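Long-range contacts in salicylaldehyde dehydrogenase NahF (Pseudomonas putida, PDB 4JZ6), which probably catalyses the NAD+-dependent oxidation of salicylaldehyde to salicylate, a step in naphthalene degradation: residues G157-I162 against R240-G245; C264-G269 against T469-F474. All blocks are in the same frame, centred on the assembly; numbering follows the deposited sequence.

Contact 1: residues G157-I162 against R240-G245. With SO4 (sulfate ion), chain D.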
loop_
_atom_site.group_PDB
_atom_site.type_symbol
_atom_site.label_atom_id
_atom_site.label_comp_id
_atom_site.label_asym_id
_atom_site.label_seq_id
_atom_site.Cartn_x
_atom_site.Cartn_y
_atom_site.Cartn_z
ATOM N N GLY A 157 -1.605 -14.418 -5.867
ATOM C CA GLY A 157 -1.368 -15.653 -5.148
ATOM C C GLY A 157 -2.345 -15.744 -3.995
ATOM O O GLY A 157 -3.354 -15.041 -3.988
ATOM N N PRO A 158 -2.064 -16.620 -3.019
ATOM C CA PRO A 158 -2.946 -16.736 -1.853
ATOM C C PRO A 158 -3.055 -15.429 -1.067
ATOM O O PRO A 158 -2.036 -14.852 -0.679
ATOM C CB PRO A 158 -2.266 -17.818 -1.010
ATOM C CG PRO A 158 -1.553 -18.662 -2.012
ATOM C CD PRO A 158 -1.053 -17.690 -3.053
ATOM N N ILE A 159 -4.287 -14.969 -0.853
ATOM C CA ILE A 159 -4.537 -13.770 -0.063
ATOM C C ILE A 159 -5.072 -14.146 1.319
ATOM O O ILE A 159 -5.956 -15.001 1.440
ATOM C CB ILE A 159 -5.534 -12.822 -0.772
ATOM C CG1 ILE A 159 -4.798 -11.793 -1.632
ATOM C CG2 ILE A 159 -6.333 -12.025 0.237
ATOM C CD1 ILE A 159 -3.825 -12.359 -2.617
ATOM N N LEU A 160 -4.526 -13.529 2.363
ATOM C CA LEU A 160 -5.080 -13.691 3.702
ATOM C C LEU A 160 -6.151 -12.635 3.973
ATOM O O LEU A 160 -5.841 -11.443 4.057
ATOM C CB LEU A 160 -3.981 -13.586 4.756
ATOM C CG LEU A 160 -4.477 -13.591 6.199
ATOM C CD1 LEU A 160 -5.223 -14.886 6.482
ATOM C CD2 LEU A 160 -3.315 -13.412 7.160
ATOM N N SER A 161 -7.403 -13.076 4.108
ATOM C CA SER A 161 -8.524 -12.169 4.358
ATOM C C SER A 161 -9.071 -12.340 5.769
ATOM O O SER A 161 -9.673 -13.368 6.089
ATOM C CB SER A 161 -9.656 -12.412 3.357
ATOM O OG SER A 161 -9.235 -12.165 2.030
ATOM N N ILE A 162 -8.870 -11.329 6.610
ATOM C CA ILE A 162 -9.382 -11.371 7.973
ATOM C C ILE A 162 -10.619 -10.483 8.109
ATOM O O ILE A 162 -10.578 -9.292 7.798
ATOM C CB ILE A 162 -8.297 -10.989 8.980
ATOM C CG1 ILE A 162 -7.161 -12.016 8.916
ATOM C CG2 ILE A 162 -8.870 -10.920 10.387
ATOM C CD1 ILE A 162 -5.935 -11.649 9.746
ATOM N N ARG A 240 -0.420 -11.432 0.138
ATOM C CA ARG A 240 -0.918 -10.151 0.631
ATOM C C ARG A 240 -1.985 -10.375 1.691
ATOM O O ARG A 240 -2.528 -11.475 1.821
ATOM C CB ARG A 240 -1.463 -9.281 -0.509
ATOM C CG ARG A 240 -0.395 -8.781 -1.471
ATOM C CD ARG A 240 -0.980 -7.994 -2.641
ATOM N NE ARG A 240 0.046 -7.686 -3.637
ATOM C CZ ARG A 240 -0.154 -6.977 -4.746
ATOM N NH1 ARG A 240 -1.354 -6.483 -5.026
ATOM N NH2 ARG A 240 0.857 -6.761 -5.585
ATOM N N ILE A 241 -2.269 -9.331 2.462
ATOM C CA ILE A 241 -3.201 -9.434 3.575
ATOM C C ILE A 241 -4.174 -8.263 3.568
ATOM O O ILE A 241 -3.762 -7.108 3.432
ATOM C CB ILE A 241 -2.456 -9.417 4.925
ATOM C CG1 ILE A 241 -1.406 -10.525 4.972
ATOM C CG2 ILE A 241 -3.430 -9.576 6.075
ATOM C CD1 ILE A 241 -0.021 -10.026 5.239
ATOM N N ASN A 242 -5.464 -8.564 3.693
ATOM C CA ASN A 242 -6.449 -7.533 3.990
ATOM C C ASN A 242 -7.020 -7.765 5.384
ATOM O O ASN A 242 -7.380 -8.893 5.745
ATOM C CB ASN A 242 -7.556 -7.470 2.927
ATOM C CG ASN A 242 -8.343 -8.762 2.823
ATOM O OD1 ASN A 242 -9.460 -8.865 3.326
ATOM N ND2 ASN A 242 -7.764 -9.753 2.167
ATOM N N PHE A 243 -7.061 -6.701 6.179
ATOM C CA PHE A 243 -7.586 -6.783 7.531
ATOM C C PHE A 243 -8.653 -5.736 7.781
ATOM O O PHE A 243 -8.454 -4.553 7.503
ATOM C CB PHE A 243 -6.475 -6.602 8.559
ATOM C CG PHE A 243 -6.970 -6.589 9.975
ATOM C CD1 PHE A 243 -7.134 -7.778 10.672
ATOM C CD2 PHE A 243 -7.282 -5.393 10.608
ATOM C CE1 PHE A 243 -7.595 -7.775 11.974
ATOM C CE2 PHE A 243 -7.742 -5.379 11.913
ATOM C CZ PHE A 243 -7.901 -6.571 12.597
ATOM N N THR A 244 -9.780 -6.175 8.321
ATOM C CA THR A 244 -10.833 -5.261 8.712
ATOM C C THR A 244 -11.102 -5.482 10.191
ATOM O O THR A 244 -11.331 -6.611 10.631
ATOM C CB THR A 244 -12.109 -5.470 7.867
ATOM O OG1 THR A 244 -11.828 -5.170 6.492
ATOM C CG2 THR A 244 -13.232 -4.560 8.353
ATOM N N GLY A 245 -11.041 -4.401 10.961
ATOM C CA GLY A 245 -11.138 -4.484 12.406
ATOM C C GLY A 245 -10.550 -3.263 13.089
ATOM O O GLY A 245 -10.333 -2.237 12.452
HETATM S S SO4 D . 3.466 -8.699 -3.698
HETATM O O1 SO4 D . 3.742 -7.506 -2.900
HETATM O O2 SO4 D . 3.544 -8.339 -5.110
HETATM O O3 SO4 D . 4.446 -9.742 -3.392
HETATM O O4 SO4 D . 2.123 -9.186 -3.388
HETATM O O HOH W 1 -10.665 -7.885 5.622
#

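Contact 2: residues C264-G269 against T469-F474. With EDO (1,2-ethanediol), chain K.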
loop_
_atom_site.group_PDB
_atom_site.type_symbol
_atom_site.label_atom_id
_atom_site.label_comp_id
_atom_site.label_asym_id
_atom_site.label_seq_id
_atom_site.Cartn_x
_atom_site.Cartn_y
_atom_site.Cartn_z
ATOM N N CYS A 264 -0.409 -4.691 2.890
ATOM C CA CYS A 264 -1.665 -4.810 3.612
ATOM C C CYS A 264 -2.743 -3.881 3.081
ATOM O O CYS A 264 -2.477 -2.733 2.726
ATOM C CB CYS A 264 -1.448 -4.542 5.099
ATOM S SG CYS A 264 -0.529 -5.844 5.925
ATOM N N LEU A 265 -3.962 -4.399 3.011
ATOM C CA LEU A 265 -5.135 -3.559 2.846
ATOM C C LEU A 265 -5.757 -3.441 4.233
ATOM O O LEU A 265 -6.275 -4.421 4.775
ATOM C CB LEU A 265 -6.115 -4.186 1.860
ATOM C CG LEU A 265 -7.130 -3.276 1.173
ATOM C CD1 LEU A 265 -7.826 -4.046 0.065
ATOM C CD2 LEU A 265 -8.153 -2.714 2.148
ATOM N N LEU A 266 -5.685 -2.243 4.806
ATOM C CA LEU A 266 -6.130 -2.008 6.178
ATOM C C LEU A 266 -7.413 -1.191 6.229
ATOM O O LEU A 266 -7.454 -0.041 5.782
ATOM C CB LEU A 266 -5.032 -1.304 6.982
ATOM C CG LEU A 266 -4.168 -2.198 7.877
ATOM C CD1 LEU A 266 -4.144 -3.652 7.388
ATOM C CD2 LEU A 266 -2.763 -1.628 8.010
ATOM N N GLU A 267 -8.455 -1.798 6.786
ATOM C CA GLU A 267 -9.770 -1.185 6.846
ATOM C C GLU A 267 -10.158 -1.076 8.315
ATOM O O GLU A 267 -10.764 -1.988 8.878
ATOM C CB GLU A 267 -10.775 -2.047 6.084
ATOM C CG GLU A 267 -11.941 -1.281 5.504
ATOM C CD GLU A 267 -11.631 -0.689 4.146
ATOM O OE1 GLU A 267 -12.099 0.432 3.868
ATOM O OE2 GLU A 267 -10.937 -1.352 3.348
ATOM N N LEU A 268 -9.797 0.042 8.935
ATOM C CA LEU A 268 -9.799 0.136 10.391
ATOM C C LEU A 268 -10.863 1.072 10.945
ATOM O O LEU A 268 -11.871 1.333 10.295
ATOM C CB LEU A 268 -8.416 0.558 10.886
ATOM C CG LEU A 268 -7.295 -0.243 10.225
ATOM C CD1 LEU A 268 -5.941 0.223 10.703
ATOM C CD2 LEU A 268 -7.475 -1.731 10.495
ATOM N N GLY A 269 -10.623 1.568 12.155
ATOM C CA GLY A 269 -11.630 2.302 12.899
ATOM C C GLY A 269 -12.051 3.628 12.294
ATOM O O GLY A 269 -11.401 4.153 11.378
ATOM N N THR A 469 -7.624 5.064 10.067
ATOM C CA THR A 469 -8.595 4.187 9.415
ATOM C C THR A 469 -7.874 3.160 8.521
ATOM O O THR A 469 -8.446 2.156 8.104
ATOM C CB THR A 469 -9.658 5.001 8.631
ATOM O OG1 THR A 469 -10.197 6.021 9.482
ATOM C CG2 THR A 469 -10.797 4.108 8.158
ATOM N N GLY A 470 -6.597 3.406 8.261
ATOM C CA GLY A 470 -5.783 2.477 7.501
ATOM C C GLY A 470 -5.384 2.997 6.133
ATOM O O GLY A 470 -5.193 4.197 5.931
ATOM N N TYR A 471 -5.256 2.077 5.186
ATOM C CA TYR A 471 -4.940 2.422 3.811
ATOM C C TYR A 471 -5.344 1.275 2.902
ATOM O O TYR A 471 -5.629 0.170 3.368
ATOM C CB TYR A 471 -3.453 2.732 3.658
ATOM C CG TYR A 471 -2.541 1.800 4.420
ATOM C CD1 TYR A 471 -2.345 0.489 3.998
ATOM C CD2 TYR A 471 -1.860 2.238 5.558
ATOM C CE1 TYR A 471 -1.504 -0.367 4.685
ATOM C CE2 TYR A 471 -1.012 1.385 6.257
ATOM C CZ TYR A 471 -0.840 0.084 5.813
ATOM O OH TYR A 471 -0.005 -0.778 6.489
ATOM N N GLY A 472 -5.364 1.526 1.603
ATOM C CA GLY A 472 -5.871 0.532 0.677
ATOM C C GLY A 472 -7.355 0.738 0.478
ATOM O O GLY A 472 -7.940 1.651 1.062
ATOM N N ARG A 473 -7.980 -0.111 -0.330
ATOM C CA ARG A 473 -9.369 0.132 -0.690
ATOM C C ARG A 473 -10.117 -1.107 -1.205
ATOM O O ARG A 473 -9.620 -1.834 -2.067
ATOM C CB ARG A 473 -9.430 1.260 -1.729
ATOM C CG ARG A 473 -10.533 2.274 -1.486
ATOM C CD ARG A 473 -9.982 3.652 -1.125
ATOM N NE ARG A 473 -9.393 3.692 0.209
ATOM C CZ ARG A 473 -9.048 4.808 0.850
ATOM N NH1 ARG A 473 -8.512 4.736 2.061
ATOM N NH2 ARG A 473 -9.241 5.993 0.291
ATOM N N PHE A 474 -11.309 -1.345 -0.661
ATOM C CA PHE A 474 -12.236 -2.313 -1.245
ATOM C C PHE A 474 -13.205 -1.568 -2.166
ATOM O O PHE A 474 -13.282 -0.336 -2.119
ATOM C CB PHE A 474 -13.023 -3.057 -0.161
ATOM C CG PHE A 474 -12.292 -4.221 0.448
ATOM C CD1 PHE A 474 -12.012 -5.353 -0.302
ATOM C CD2 PHE A 474 -11.917 -4.198 1.785
ATOM C CE1 PHE A 474 -11.351 -6.440 0.269
ATOM C CE2 PHE A 474 -11.257 -5.273 2.356
ATOM C CZ PHE A 474 -10.973 -6.397 1.595
HETATM C C1 EDO K . -5.716 4.449 -0.886
HETATM O O1 EDO K . -4.830 4.176 0.213
HETATM C C2 EDO K . -5.527 3.409 -1.989
HETATM O O2 EDO K . -6.133 3.847 -3.214
HETATM O O HOH W 2 -9.012 1.956 3.984
#

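Contact 1: residues G157-I162 against R240-G245
N242 puts a primary amide in the buried middle of a parallel strand pair and turns it across to S161. Its ND2 gives the serine OG a hydrogen bond of 2.8 Å that is almost straight (173°) and lies in the amide plane. With CG set between the backbone N and the carbonyl carbon (chi1 61°), the side chain brings the amide across toward strand 159-162, close to S161. Serine suits the other side because its small hydroxyl can take this bond and also pair with the A175 carbonyl, while CG2 of I159 packs against ND2 at 3.3 Å. A water lies within hydrogen-bonding distance of the amide OD1 (2.8 Å) and of the carbonyl O of I162, although it has more acceptors around it than protons to give.

Around this pair the backbones run in parallel register. L160 N bonds to R240 O, and L160 O takes N242 N; I162 N then reaches N242 O at 3.0 Å, and I162 O receives T244 N over a longer 3.3 Å. The other face is apolar: the branched side chains of L160 and I241 lie side by side, and CG2 of I162 meets the F243 ring obliquely at CD1 (3.6 Å).

R240, its chain extended from CG to NE, leads away to a sulfate, probably from the crystallisation liquor, which it binds through NE (2.6 Å to O4) and NH2. The sulfate is also bonded to the R239 side chain and to the backbone N of K467 of the second subunit.

These are two adjacent central strands of the Rossmann-type NAD-binding domain. Strand 186-189 continues the sheet beyond 159-162, and 264-267 beyond 240-244. Helix 170-181 covers the face of S161 and N242, whereas helix 247-259 packs on I241 and F243.

Contact 2: residues C264-G269 against T469-F474
Backbone hydrogen bonds join L266 and L268 to the irregular strand around 470-471. L266 N meets Y471 O at 2.8 Å, while the return bond from Y471 N to L266 O is weak and bent. Further on, L268 N approaches T469 O at 2.6 Å, tilted out of the carbonyl plane. A water lies between L266 O and G472 O, 3.1 Å from each. Glycine fits at position 470 because a side chain there would run into L266 O, and the backbone angles suit glycine too.

Among side-chain hydrogen bonds, T469 OG1 ties the two segments by donating to G269 O (2.9 Å). R473 NE to G472 O is a bond within 469-474: the arginine, bent at chi2 and chi3, curls NE back above that carbonyl plane, which fixes its own fold.

Apolar packing involves both aromatic rings. L265, with CG anti to its backbone nitrogen (chi1 -158°), sets CD1 over the centre of the F474 ring in a CH-pi contact of 4.1 Å. L266 lies beside Y471: its CB sits over the rim of one ring face, and CD2 comes 3.4 Å from CZ.

Polar groups also meet these rings. The C264 carbonyl O lies at the edge of Y471, in plane, 3.2 Å from CE1. OE2 of E267 is near CD2 of F474, with the carboxylate and ring planes 37° apart.

F474 thus packs beside the carboxylate of E267, the predicted active-site residue; Y471 and C264, with K262 and R263, line a salicylaldehyde pocket separate from the one containing C301.

How the contacts relate
Both contacts are buried in one sheet and meet along strands 240-244 and 264-267, where I241 O and L265 N are 2.7 Å apart, a probable hydrogen bond. Contact 1 joins two parallel strands in the middle of the sheet, with regular bonding and a polar amide bonded inside. Contact 2 lies at the edge of the sheet within this chain, where a short antiparallel strand returning from far along the chain is held by fewer, more distorted bonds and by aromatic packing. L261 of the second subunit also packs on contact 2; no residue of that subunit touches contact 1, though its K467 also holds the sulfate on R240. T244 packs on E267, the predicted active-site residue, and N242 on F474.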